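Local coordinates for fumarylacetoacetate hydrolase (Burkholderia xenovorans, PDB 5TI1), which probably catalyses the hydrolysis of fumarylacetoacetate to fumarate and acetoacetate, the last step of phenylalanine and tyrosine breakdown, and binds magnesium, at residues R23-E28 against V59-S64; T34-I39 against A420-G425; T229-G234 against A354-H359; V243-A248 against L314-E319. All coordinates share one frame; numbering follows the deposited sequence.

Contact 1 of 4, residues R23-E28 against V59-S64; sequences RKSWVE and VAIGDS
Val-27 touches Ile-61 through two atoms: its CB carbon lies 4.2 Å from Ile-61 CG1, while its CG1 methyl reaches past that branch to the backbone, 3.9 Å from Ile-61 O. Two torsions account for this. In both residues CG1 stands opposite the backbone N across the CA-CB bond (chi1 -177° for Val-27, -174° for Ile-61), and both CA-CB bonds point toward the opposing segment. The other methyl of Val-27, CG2, turns back along its own chain and sits over one face of the Trp-26 ring, offset toward the rim and 3.7 Å above the plane. The valine thus touches its own neighbouring indole on one branch and Ile-61 on the other. Ser-25 borders the same isoleucine more loosely, with OG 4.3 Å from Ile-61 CG1. Its hydroxyl is buried but well supplied: OG accepts from Val-27 N at 2.9 Å, a nearly straight bond (163°), and is also hydrogen-bonded to Leu-116 O at the end of helix 102-116. The first of these bonds makes an ST turn, which ties the Val-27 amide back to Ser-25. On the other side Ile-61 is held by its own hairpin, for Ser-64 N bonds to Ile-61 O at 2.9 Å and Ile-61 N to Ser-64 O at 3.2 Å. Gly-62 and Asp-63 form the corners of a type II' turn, a conformation common in two-residue beta hairpins. An N-terminal loop is thus laid over the turn of a hairpin in the five-stranded antiparallel sheet of the small N-terminal domain.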
loop_
_atom_site.group_PDB
_atom_site.type_symbol
_atom_site.label_atom_id
_atom_site.label_comp_id
_atom_site.label_asym_id
_atom_site.label_seq_id
_atom_site.Cartn_x
_atom_site.Cartn_y
_atom_site.Cartn_z
ATOM N N ARG B 23 0.534 28.960 29.264
ATOM C CA ARG B 23 -0.372 28.018 29.904
ATOM C C ARG B 23 0.403 26.844 30.496
ATOM O O ARG B 23 1.429 26.415 29.963
ATOM C CB ARG B 23 -1.408 27.518 28.900
ATOM C CG ARG B 23 -2.479 26.631 29.501
ATOM C CD ARG B 23 -3.498 26.251 28.449
ATOM N NE ARG B 23 -4.048 27.437 27.797
ATOM C CZ ARG B 23 -5.143 28.071 28.199
ATOM N NH1 ARG B 23 -5.811 27.636 29.258
ATOM N NH2 ARG B 23 -5.571 29.143 27.539
ATOM N N LYS B 24 -0.090 26.340 31.626
ATOM C CA LYS B 24 0.501 25.201 32.307
ATOM C C LYS B 24 -0.621 24.298 32.803
ATOM O O LYS B 24 -1.786 24.699 32.871
ATOM C CB LYS B 24 1.403 25.637 33.479
ATOM C CG LYS B 24 2.549 26.553 33.082
ATOM C CD LYS B 24 3.557 25.851 32.185
ATOM C CE LYS B 24 4.453 26.858 31.476
ATOM N NZ LYS B 24 5.384 26.229 30.494
ATOM N N SER B 25 -0.249 23.075 33.172
ATOM C CA SER B 25 -1.194 22.053 33.589
ATOM C C SER B 25 -1.072 21.765 35.078
ATOM O O SER B 25 -0.023 21.974 35.693
ATOM C CB SER B 25 -0.972 20.752 32.801
ATOM O OG SER B 25 -1.878 19.740 33.215
ATOM N N TRP B 26 -2.166 21.267 35.653
ATOM C CA TRP B 26 -2.095 20.684 36.986
ATOM C C TRP B 26 -1.507 19.276 36.977
ATOM O O TRP B 26 -1.315 18.698 38.052
ATOM C CB TRP B 26 -3.476 20.671 37.646
ATOM C CG TRP B 26 -4.557 20.133 36.782
ATOM C CD1 TRP B 26 -5.420 20.852 36.011
ATOM C CD2 TRP B 26 -4.907 18.759 36.601
ATOM N NE1 TRP B 26 -6.286 20.010 35.357
ATOM C CE2 TRP B 26 -5.986 18.717 35.696
ATOM C CE3 TRP B 26 -4.405 17.557 37.105
ATOM C CZ2 TRP B 26 -6.577 17.525 35.295
ATOM C CZ3 TRP B 26 -4.991 16.373 36.700
ATOM C CH2 TRP B 26 -6.065 16.365 35.804
ATOM N N VAL B 27 -1.235 18.706 35.803
ATOM C CA VAL B 27 -0.365 17.531 35.696
ATOM C C VAL B 27 1.063 18.069 35.737
ATOM O O VAL B 27 1.549 18.622 34.751
ATOM C CB VAL B 27 -0.633 16.726 34.420
ATOM C CG1 VAL B 27 0.242 15.474 34.371
ATOM C CG2 VAL B 27 -2.114 16.365 34.309
ATOM N N GLU B 28 1.732 17.946 36.886
ATOM C CA GLU B 28 2.980 18.684 37.069
ATOM C C GLU B 28 4.057 18.231 36.090
ATOM O O GLU B 28 4.807 19.060 35.560
ATOM C CB GLU B 28 3.488 18.559 38.508
ATOM C CG GLU B 28 4.659 19.497 38.804
ATOM C CD GLU B 28 4.335 20.967 38.508
ATOM O OE1 GLU B 28 3.228 21.429 38.872
ATOM O OE2 GLU B 28 5.188 21.658 37.905
ATOM N N VAL B 59 -4.560 10.723 25.040
ATOM C CA VAL B 59 -3.805 11.943 24.799
ATOM C C VAL B 59 -2.709 12.028 25.851
ATOM O O VAL B 59 -2.988 11.957 27.053
ATOM C CB VAL B 59 -4.713 13.191 24.827
ATOM C CG1 VAL B 59 -3.882 14.460 24.779
ATOM C CG2 VAL B 59 -5.678 13.159 23.656
ATOM N N ALA B 60 -1.466 12.171 25.398
ATOM C CA ALA B 60 -0.344 12.267 26.324
ATOM C C ALA B 60 -0.322 13.628 27.005
ATOM O O ALA B 60 -0.535 14.669 26.372
ATOM C CB ALA B 60 0.979 12.036 25.599
ATOM N N ILE B 61 -0.056 13.614 28.306
ATOM C CA ILE B 61 0.150 14.842 29.063
ATOM C C ILE B 61 1.165 14.532 30.160
ATOM O O ILE B 61 0.961 13.622 30.975
ATOM C CB ILE B 61 -1.185 15.392 29.607
ATOM C CG1 ILE B 61 -0.979 16.757 30.266
ATOM C CG2 ILE B 61 -1.895 14.385 30.516
ATOM C CD1 ILE B 61 -0.757 17.864 29.259
ATOM N N GLY B 62 2.293 15.244 30.147
ATOM C CA GLY B 62 3.377 14.906 31.052
ATOM C C GLY B 62 3.773 13.455 30.875
ATOM O O GLY B 62 3.829 12.934 29.754
ATOM N N ASP B 63 4.014 12.775 31.996
ATOM C CA ASP B 63 4.337 11.355 31.968
ATOM C C ASP B 63 3.089 10.468 32.022
ATOM O O ASP B 63 3.202 9.267 32.276
ATOM C CB ASP B 63 5.313 11.011 33.108
ATOM C CG ASP B 63 4.742 11.289 34.491
ATOM O OD1 ASP B 63 3.526 11.552 34.605
ATOM O OD2 ASP B 63 5.515 11.248 35.478
ATOM N N SER B 64 1.909 11.026 31.775
ATOM C CA SER B 64 0.664 10.284 31.898
ATOM C C SER B 64 -0.096 10.280 30.566
ATOM O O SER B 64 0.400 10.736 29.532
ATOM C CB SER B 64 -0.184 10.864 33.033
ATOM O OG SER B 64 0.427 10.613 34.285
#

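Contact 2 of 4, residues T34-I39 against A420-G425; sequences TGDFSI and AGWCQG
Asp-36 against Gly-421 and Trp-422 is a small van der Waals contact of a carboxylate oxygen, at the junction of the N-terminal loop with strand 416-424 of the C-terminal part. Just one oxygen does the touching: Asp-36 OD1 lies 3.6 Å from Trp-422 CB and 3.7 Å from Gly-421 O. The two segments share no hydrogen bond here; the carboxylate's bond is made by OD2, to Gly-433 N. The backbone of Asp-36 also pairs with Gly-431, and both glycines belong to strand 429-440, the antiparallel neighbour of 416-424. The loop therefore docks on the antiparallel pair 416-424 and 429-440 of a mixed sheet, with the hydrogen bonds of Asp-36 to Gly-433 and Gly-431 on one strand and the van der Waals touch on the other. Trp-422 directs its CA-CB bond at the loop; with CG lodged between the backbone N and the carbonyl carbon (chi1 53°), CB is the atom nearest to Asp-36 OD1 and the ring runs past it obliquely, carboxylate and indole planes 31° apart. Arg-429 makes a cation-pi contact with the same indole. Behind the carboxylate, Asp-36 CB rests over the centre of the Phe-37 ring, 3.8 Å above its plane, and that ring in turn meets Trp-289 edge to face.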
loop_
_atom_site.group_PDB
_atom_site.type_symbol
_atom_site.label_atom_id
_atom_site.label_comp_id
_atom_site.label_asym_id
_atom_site.label_seq_id
_atom_site.Cartn_x
_atom_site.Cartn_y
_atom_site.Cartn_z
ATOM N N THR B 34 11.659 20.468 29.488
ATOM C CA THR B 34 12.219 19.631 28.434
ATOM C C THR B 34 11.356 18.416 28.098
ATOM O O THR B 34 11.732 17.631 27.221
ATOM C CB THR B 34 13.616 19.168 28.831
ATOM O OG1 THR B 34 13.533 18.455 30.068
ATOM C CG2 THR B 34 14.536 20.367 28.992
ATOM N N GLY B 35 10.228 18.232 28.777
ATOM C CA GLY B 35 9.352 17.128 28.452
ATOM C C GLY B 35 8.643 17.339 27.129
ATOM O O GLY B 35 8.352 18.466 26.717
ATOM N N ASP B 36 8.355 16.226 26.452
ATOM C CA ASP B 36 7.707 16.301 25.146
ATOM C C ASP B 36 6.240 16.701 25.257
ATOM O O ASP B 36 5.705 17.350 24.350
ATOM C CB ASP B 36 7.817 14.955 24.417
ATOM C CG ASP B 36 9.193 14.723 23.809
ATOM O OD1 ASP B 36 9.862 15.705 23.417
ATOM O OD2 ASP B 36 9.612 13.552 23.722
ATOM N N PHE B 37 5.575 16.329 26.347
ATOM C CA PHE B 37 4.122 16.377 26.387
ATOM C C PHE B 37 3.605 17.530 27.243
ATOM O O PHE B 37 2.864 17.336 28.213
ATOM C CB PHE B 37 3.620 15.014 26.845
ATOM C CG PHE B 37 4.201 13.889 26.027
ATOM C CD1 PHE B 37 4.058 13.889 24.644
ATOM C CD2 PHE B 37 4.938 12.873 26.623
ATOM C CE1 PHE B 37 4.611 12.879 23.873
ATOM C CE2 PHE B 37 5.493 11.850 25.856
ATOM C CZ PHE B 37 5.325 11.854 24.483
ATOM N N SER B 38 4.005 18.739 26.866
ATOM C CA SER B 38 3.489 19.963 27.458
ATOM C C SER B 38 1.985 20.062 27.236
ATOM O O SER B 38 1.421 19.417 26.351
ATOM C CB SER B 38 4.172 21.171 26.823
ATOM O OG SER B 38 4.135 21.028 25.402
ATOM N N ILE B 39 1.330 20.919 28.025
ATOM C CA ILE B 39 -0.095 21.143 27.796
ATOM C C ILE B 39 -0.334 21.721 26.408
ATOM O O ILE B 39 -1.454 21.654 25.891
ATOM C CB ILE B 39 -0.695 22.050 28.894
ATOM C CG1 ILE B 39 -2.216 21.885 28.959
ATOM C CG2 ILE B 39 -0.303 23.495 28.661
ATOM C CD1 ILE B 39 -2.892 22.774 29.991
ATOM N N ALA B 420 14.222 10.522 18.078
ATOM C CA ALA B 420 13.535 11.406 19.003
ATOM C C ALA B 420 13.384 12.773 18.350
ATOM O O ALA B 420 14.176 13.153 17.483
ATOM C CB ALA B 420 14.287 11.542 20.332
ATOM N N GLY B 421 12.379 13.521 18.784
ATOM C CA GLY B 421 12.096 14.796 18.151
ATOM C C GLY B 421 11.254 15.695 19.017
ATOM O O GLY B 421 10.399 15.231 19.778
ATOM N N TRP B 422 11.476 17.004 18.871
ATOM C CA TRP B 422 10.663 17.984 19.572
ATOM C C TRP B 422 10.767 19.323 18.861
ATOM O O TRP B 422 11.744 19.599 18.156
ATOM C CB TRP B 422 11.089 18.127 21.041
ATOM C CG TRP B 422 12.538 18.403 21.196
ATOM C CD1 TRP B 422 13.155 19.630 21.188
ATOM C CD2 TRP B 422 13.569 17.435 21.382
ATOM N NE1 TRP B 422 14.505 19.475 21.344
ATOM C CE2 TRP B 422 14.787 18.136 21.471
ATOM C CE3 TRP B 422 13.581 16.037 21.473
ATOM C CZ2 TRP B 422 16.007 17.487 21.655
ATOM C CZ3 TRP B 422 14.791 15.396 21.655
ATOM C CH2 TRP B 422 15.988 16.120 21.747
ATOM N N CYS B 423 9.728 20.135 19.027
ATOM C CA CYS B 423 9.796 21.549 18.704
ATOM C C CYS B 423 10.155 22.297 19.979
ATOM O O CYS B 423 9.521 22.090 21.018
ATOM C CB CYS B 423 8.467 22.049 18.143
ATOM S SG CYS B 423 7.874 21.124 16.700
ATOM N N GLN B 424 11.179 23.147 19.903
ATOM C CA GLN B 424 11.628 23.932 21.047
ATOM C C GLN B 424 10.962 25.304 21.036
ATOM O O GLN B 424 11.110 26.062 20.071
ATOM C CB GLN B 424 13.147 24.089 21.028
ATOM C CG GLN B 424 13.720 24.801 22.248
ATOM C CD GLN B 424 13.528 24.011 23.528
ATOM O OE1 GLN B 424 14.075 22.915 23.688
ATOM N NE2 GLN B 424 12.742 24.561 24.444
ATOM N N GLY B 425 10.217 25.612 22.099
ATOM C CA GLY B 425 9.699 26.937 22.341
ATOM C C GLY B 425 10.451 27.629 23.466
ATOM O O GLY B 425 11.513 27.188 23.904
#

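Contact 3 of 4, residues T229-G234 against A354-H359; sequences TGFVIG and AQQLAH
Phe-231 and Ile-233, on strand 223-233, are the two residues that reach Gln-356 and Leu-357 of helix 353-362. Phe-231 comes first and points at the helix. Its CG sits between the backbone N and the carbonyl carbon (chi1 62°), which brings the ring up with its edge to Gln-356. There CE2 lies 3.5 Å from Gln-356 OE1, the oxygen being near the ring plane; ring and amide planes are 18° apart. This geometry is consistent with a weak C-H...O attraction between the aromatic edge and the amide oxygen. The other end of that amide is engaged too, NE2 being hydrogen-bonded to Ser-156 OG and weakly to Ser-375 O, which limits rotation of the group. Two residues on, Ile-233 starts out obliquely, yet its CD1 turns to meet Leu-357 CD1 at 3.9 Å, tip to tip. Met-373 of the adjoining strand 372-374 touches Phe-231, Ile-233 and Leu-357, completing a buried apolar patch. Strand 223-233 itself supplies Glu-226 and Glu-228 to the bound magnesium, which lies about 10 Å from the Gln-356 side chain. Here a helix is packed over the mixed sheet that carries the metal site of a fumarylacetoacetate hydrolase-type catalytic domain.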
loop_
_atom_site.group_PDB
_atom_site.type_symbol
_atom_site.label_atom_id
_atom_site.label_comp_id
_atom_site.label_asym_id
_atom_site.label_seq_id
_atom_site.Cartn_x
_atom_site.Cartn_y
_atom_site.Cartn_z
ATOM N N THR B 229 10.202 11.966 9.086
ATOM C CA THR B 229 8.896 12.139 9.698
ATOM C C THR B 229 7.829 11.546 8.781
ATOM O O THR B 229 8.009 11.426 7.564
ATOM C CB THR B 229 8.573 13.609 9.943
ATOM O OG1 THR B 229 8.409 14.243 8.680
ATOM C CG2 THR B 229 9.710 14.309 10.722
ATOM N N GLY B 230 6.702 11.180 9.374
ATOM C CA GLY B 230 5.558 10.802 8.565
ATOM C C GLY B 230 4.366 11.648 8.935
ATOM O O GLY B 230 4.097 11.847 10.125
ATOM N N PHE B 231 3.651 12.184 7.954
ATOM C CA PHE B 231 2.402 12.846 8.281
ATOM C C PHE B 231 1.226 11.953 7.915
ATOM O O PHE B 231 1.324 11.083 7.048
ATOM C CB PHE B 231 2.287 14.230 7.627
ATOM C CG PHE B 231 2.300 14.249 6.111
ATOM C CD1 PHE B 231 1.111 14.270 5.388
ATOM C CD2 PHE B 231 3.492 14.361 5.413
ATOM C CE1 PHE B 231 1.116 14.367 3.996
ATOM C CE2 PHE B 231 3.498 14.461 4.016
ATOM C CZ PHE B 231 2.307 14.466 3.313
ATOM N N VAL B 232 0.121 12.152 8.623
ATOM C CA VAL B 232 -1.029 11.261 8.572
ATOM C C VAL B 232 -2.201 12.034 7.974
ATOM O O VAL B 232 -2.496 13.155 8.404
ATOM C CB VAL B 232 -1.347 10.711 9.975
ATOM C CG1 VAL B 232 -2.681 10.007 9.999
ATOM C CG2 VAL B 232 -0.218 9.754 10.446
ATOM N N ILE B 233 -2.854 11.437 6.970
ATOM C CA ILE B 233 -3.956 12.088 6.266
ATOM C C ILE B 233 -5.167 12.164 7.181
ATOM O O ILE B 233 -5.590 11.156 7.760
ATOM C CB ILE B 233 -4.297 11.334 4.966
ATOM C CG1 ILE B 233 -3.163 11.473 3.952
ATOM C CG2 ILE B 233 -5.584 11.899 4.336
ATOM C CD1 ILE B 233 -2.855 12.936 3.582
ATOM N N GLY B 234 -5.747 13.360 7.297
ATOM C CA GLY B 234 -6.942 13.550 8.093
ATOM C C GLY B 234 -8.203 13.682 7.260
ATOM O O GLY B 234 -9.313 13.435 7.744
ATOM N N ALA B 354 2.893 19.980 1.935
ATOM C CA ALA B 354 1.881 20.451 0.998
ATOM C C ALA B 354 2.258 20.079 -0.429
ATOM O O ALA B 354 1.431 19.564 -1.196
ATOM C CB ALA B 354 1.702 21.965 1.141
ATOM N N GLN B 355 3.519 20.313 -0.792
ATOM C CA GLN B 355 3.955 20.012 -2.147
ATOM C C GLN B 355 3.933 18.512 -2.403
ATOM O O GLN B 355 3.543 18.068 -3.489
ATOM C CB GLN B 355 5.342 20.597 -2.380
ATOM C CG GLN B 355 5.334 22.122 -2.395
ATOM C CD GLN B 355 6.719 22.710 -2.506
ATOM O OE1 GLN B 355 7.661 22.249 -1.846
ATOM N NE2 GLN B 355 6.858 23.737 -3.340
ATOM N N GLN B 356 4.332 17.721 -1.405
ATOM C CA GLN B 356 4.342 16.274 -1.560
ATOM C C GLN B 356 2.938 15.745 -1.817
ATOM O O GLN B 356 2.729 14.927 -2.716
ATOM C CB GLN B 356 4.957 15.622 -0.320
ATOM C CG GLN B 356 6.457 15.860 -0.183
ATOM C CD GLN B 356 6.990 15.470 1.187
ATOM O OE1 GLN B 356 6.260 15.492 2.176
ATOM N NE2 GLN B 356 8.269 15.112 1.246
ATOM N N LEU B 357 1.962 16.199 -1.029
ATOM C CA LEU B 357 0.587 15.748 -1.221
ATOM C C LEU B 357 0.032 16.235 -2.557
ATOM O O LEU B 357 -0.662 15.489 -3.264
ATOM C CB LEU B 357 -0.285 16.238 -0.070
ATOM C CG LEU B 357 -1.719 15.719 -0.040
ATOM C CD1 LEU B 357 -1.731 14.180 0.049
ATOM C CD2 LEU B 357 -2.474 16.376 1.116
ATOM N N ALA B 358 0.340 17.480 -2.918
ATOM C CA ALA B 358 -0.094 18.019 -4.202
ATOM C C ALA B 358 0.428 17.164 -5.347
ATOM O O ALA B 358 -0.329 16.770 -6.245
ATOM C CB ALA B 358 0.378 19.466 -4.342
ATOM N N HIS B 359 1.716 16.827 -5.307
ATOM C CA HIS B 359 2.262 15.957 -6.338
ATOM C C HIS B 359 1.669 14.553 -6.256
ATOM O O HIS B 359 1.348 13.955 -7.290
ATOM C CB HIS B 359 3.780 15.908 -6.237
ATOM C CG HIS B 359 4.416 15.070 -7.295
ATOM N ND1 HIS B 359 4.514 15.479 -8.607
ATOM C CD2 HIS B 359 4.951 13.827 -7.246
ATOM C CE1 HIS B 359 5.104 14.533 -9.315
ATOM N NE2 HIS B 359 5.376 13.520 -8.514
#

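Contact 4 of 4, residues V243-A248 against L314-E319; sequences VTCADA and LRHDGE
A single weakly bonded helical turn, about residues 245-248, meets the loop 314-319 through Cys-245, the residue directly after the N-cap Thr-244. The thiol is the centre of the contact. With SG standing opposite the backbone N (chi1 -164°), the side chain is carried out from the helix into the bend of the loop, where three consecutive residues receive it. Its CB lies 3.6 Å from Arg-315 O, and its sulfur 3.8 Å from Leu-314 O. The closest touch is with the imidazole of His-316, whose CD2 carbon is 3.5 Å from Cys-245 SG. The sulfur sits 4.2 Å from the centroid of that ring, 53° off its normal: a sulfur-aromatic contact of oblique approach, over neither the face nor the edge. The ring is brought there by a CG placed between the backbone N and the carbonyl carbon of His-316. Other partners steady it: NE2 is hydrogen-bonded to Thr-352 OG1, just before helix 353-362, and His-320 stacks on it. Leu-314 contributes its carbonyl, whose oxygen also accepts from Gln-355 NE2, while its CA-CB bond points away from the helix and the side chain packs on Gln-206 of the second subunit. The helix start itself is held from within. Ala-248 N reaches back to Cys-245 O at 3.2 Å, and the cap is closed by the threonine hydroxyl: Thr-244 OG1 accepts from Asp-247 N at 3.2 Å, with a distinctly bent N-H...O angle of 138°.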
loop_
_atom_site.group_PDB
_atom_site.type_symbol
_atom_site.label_atom_id
_atom_site.label_comp_id
_atom_site.label_asym_id
_atom_site.label_seq_id
_atom_site.Cartn_x
_atom_site.Cartn_y
_atom_site.Cartn_z
ATOM N N VAL B 243 -5.551 17.264 -5.188
ATOM C CA VAL B 243 -5.512 18.226 -4.085
ATOM C C VAL B 243 -4.536 19.333 -4.460
ATOM O O VAL B 243 -3.374 19.052 -4.779
ATOM C CB VAL B 243 -5.089 17.560 -2.768
ATOM C CG1 VAL B 243 -5.066 18.584 -1.636
ATOM C CG2 VAL B 243 -6.008 16.408 -2.436
ATOM N N THR B 244 -4.997 20.587 -4.443
ATOM C CA THR B 244 -4.108 21.684 -4.800
ATOM C C THR B 244 -3.100 21.920 -3.683
ATOM O O THR B 244 -3.307 21.542 -2.520
ATOM C CB THR B 244 -4.873 22.988 -5.098
ATOM O OG1 THR B 244 -5.442 23.519 -3.894
ATOM C CG2 THR B 244 -5.985 22.760 -6.134
ATOM N N CYS B 245 -1.980 22.538 -4.053
ATOM C CA CYS B 245 -0.933 22.772 -3.068
ATOM C C CYS B 245 -1.442 23.666 -1.950
ATOM O O CYS B 245 -1.173 23.413 -0.769
ATOM C CB CYS B 245 0.293 23.381 -3.739
ATOM S SG CYS B 245 1.755 23.288 -2.712
ATOM N N ALA B 246 -2.204 24.705 -2.304
ATOM C CA ALA B 246 -2.739 25.616 -1.299
ATOM C C ALA B 246 -3.715 24.918 -0.358
ATOM O O ALA B 246 -3.845 25.318 0.806
ATOM C CB ALA B 246 -3.417 26.806 -1.984
ATOM N N ASP B 247 -4.412 23.892 -0.838
ATOM C CA ASP B 247 -5.414 23.196 -0.043
ATOM C C ASP B 247 -4.830 22.019 0.728
ATOM O O ASP B 247 -5.520 21.449 1.578
ATOM C CB ASP B 247 -6.557 22.717 -0.957
ATOM C CG ASP B 247 -7.697 22.052 -0.196
ATOM O OD1 ASP B 247 -8.137 22.613 0.832
ATOM O OD2 ASP B 247 -8.163 20.973 -0.638
ATOM N N ALA B 248 -3.562 21.695 0.486
ATOM C CA ALA B 248 -3.010 20.407 0.904
ATOM C C ALA B 248 -3.002 20.250 2.423
ATOM O O ALA B 248 -3.428 19.213 2.948
ATOM C CB ALA B 248 -1.602 20.255 0.336
ATOM N N LEU B 314 2.888 23.112 -8.155
ATOM C CA LEU B 314 3.665 22.854 -6.946
ATOM C C LEU B 314 3.980 24.108 -6.136
ATOM O O LEU B 314 4.653 24.008 -5.100
ATOM C CB LEU B 314 4.975 22.139 -7.304
ATOM C CG LEU B 314 4.836 20.681 -7.735
ATOM C CD1 LEU B 314 6.080 20.220 -8.462
ATOM C CD2 LEU B 314 4.565 19.806 -6.531
ATOM N N ARG B 315 3.517 25.280 -6.562
ATOM C CA ARG B 315 3.887 26.532 -5.913
ATOM C C ARG B 315 2.950 26.841 -4.752
ATOM O O ARG B 315 1.758 26.537 -4.804
ATOM C CB ARG B 315 3.865 27.683 -6.922
ATOM C CG ARG B 315 4.810 27.493 -8.090
ATOM C CD ARG B 315 4.747 28.663 -9.049
ATOM N NE ARG B 315 5.394 28.331 -10.314
ATOM C CZ ARG B 315 5.308 29.062 -11.420
ATOM N NH1 ARG B 315 4.596 30.183 -11.430
ATOM N NH2 ARG B 315 5.935 28.668 -12.521
ATOM N N HIS B 316 3.499 27.435 -3.691
ATOM C CA HIS B 316 2.666 27.955 -2.614
ATOM C C HIS B 316 3.346 29.154 -1.965
ATOM O O HIS B 316 4.558 29.142 -1.728
ATOM C CB HIS B 316 2.329 26.889 -1.549
ATOM C CG HIS B 316 3.516 26.169 -0.970
ATOM N ND1 HIS B 316 4.798 26.674 -1.005
ATOM C CD2 HIS B 316 3.604 24.975 -0.337
ATOM C CE1 HIS B 316 5.624 25.821 -0.424
ATOM N NE2 HIS B 316 4.925 24.781 -0.005
ATOM N N ASP B 317 2.552 30.190 -1.702
ATOM C CA ASP B 317 2.983 31.355 -0.951
ATOM C C ASP B 317 3.040 31.044 0.542
ATOM O O ASP B 317 2.446 30.074 1.031
ATOM C CB ASP B 317 2.031 32.531 -1.185
ATOM C CG ASP B 317 1.935 32.923 -2.639
ATOM O OD1 ASP B 317 2.992 33.006 -3.298
ATOM O OD2 ASP B 317 0.802 33.144 -3.120
ATOM N N GLY B 318 3.748 31.899 1.267
ATOM C CA GLY B 318 3.830 31.783 2.701
ATOM C C GLY B 318 4.819 30.719 3.144
ATOM O O GLY B 318 5.608 30.176 2.364
ATOM N N GLU B 319 4.762 30.427 4.439
ATOM C CA GLU B 319 5.701 29.524 5.088
ATOM C C GLU B 319 5.069 28.149 5.277
ATOM O O GLU B 319 3.943 28.033 5.774
ATOM C CB GLU B 319 6.152 30.090 6.435
ATOM C CG GLU B 319 6.896 31.406 6.332
ATOM C CD GLU B 319 7.204 32.001 7.692
ATOM O OE1 GLU B 319 6.739 31.440 8.709
ATOM O OE2 GLU B 319 7.906 33.032 7.743
#

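In the fold
From the N terminus, contact 1 closes the first loop, bringing 23-28 to the hairpin at 59-64. Inside it lies 34-39, whose partner 420-425 comes 381 residues later, so contacts 1 and 2 cross; they touch directly, as Gly-62 N probably bonds to Phe-37 O at 2.9 Å. Contact 2 ties the N-terminal part to a strand near the C terminus and encloses the other two. Contact 3 joins strand 223-233 to helix 353-362; nested within its loop, contact 4 joins the short helix 245-248 to the loop before strand 321-331. These two also meet, Ala-354 O lying 3.5 Å from Ala-248 CB, whereas contacts 1 and 4 have centres about 34 Å apart.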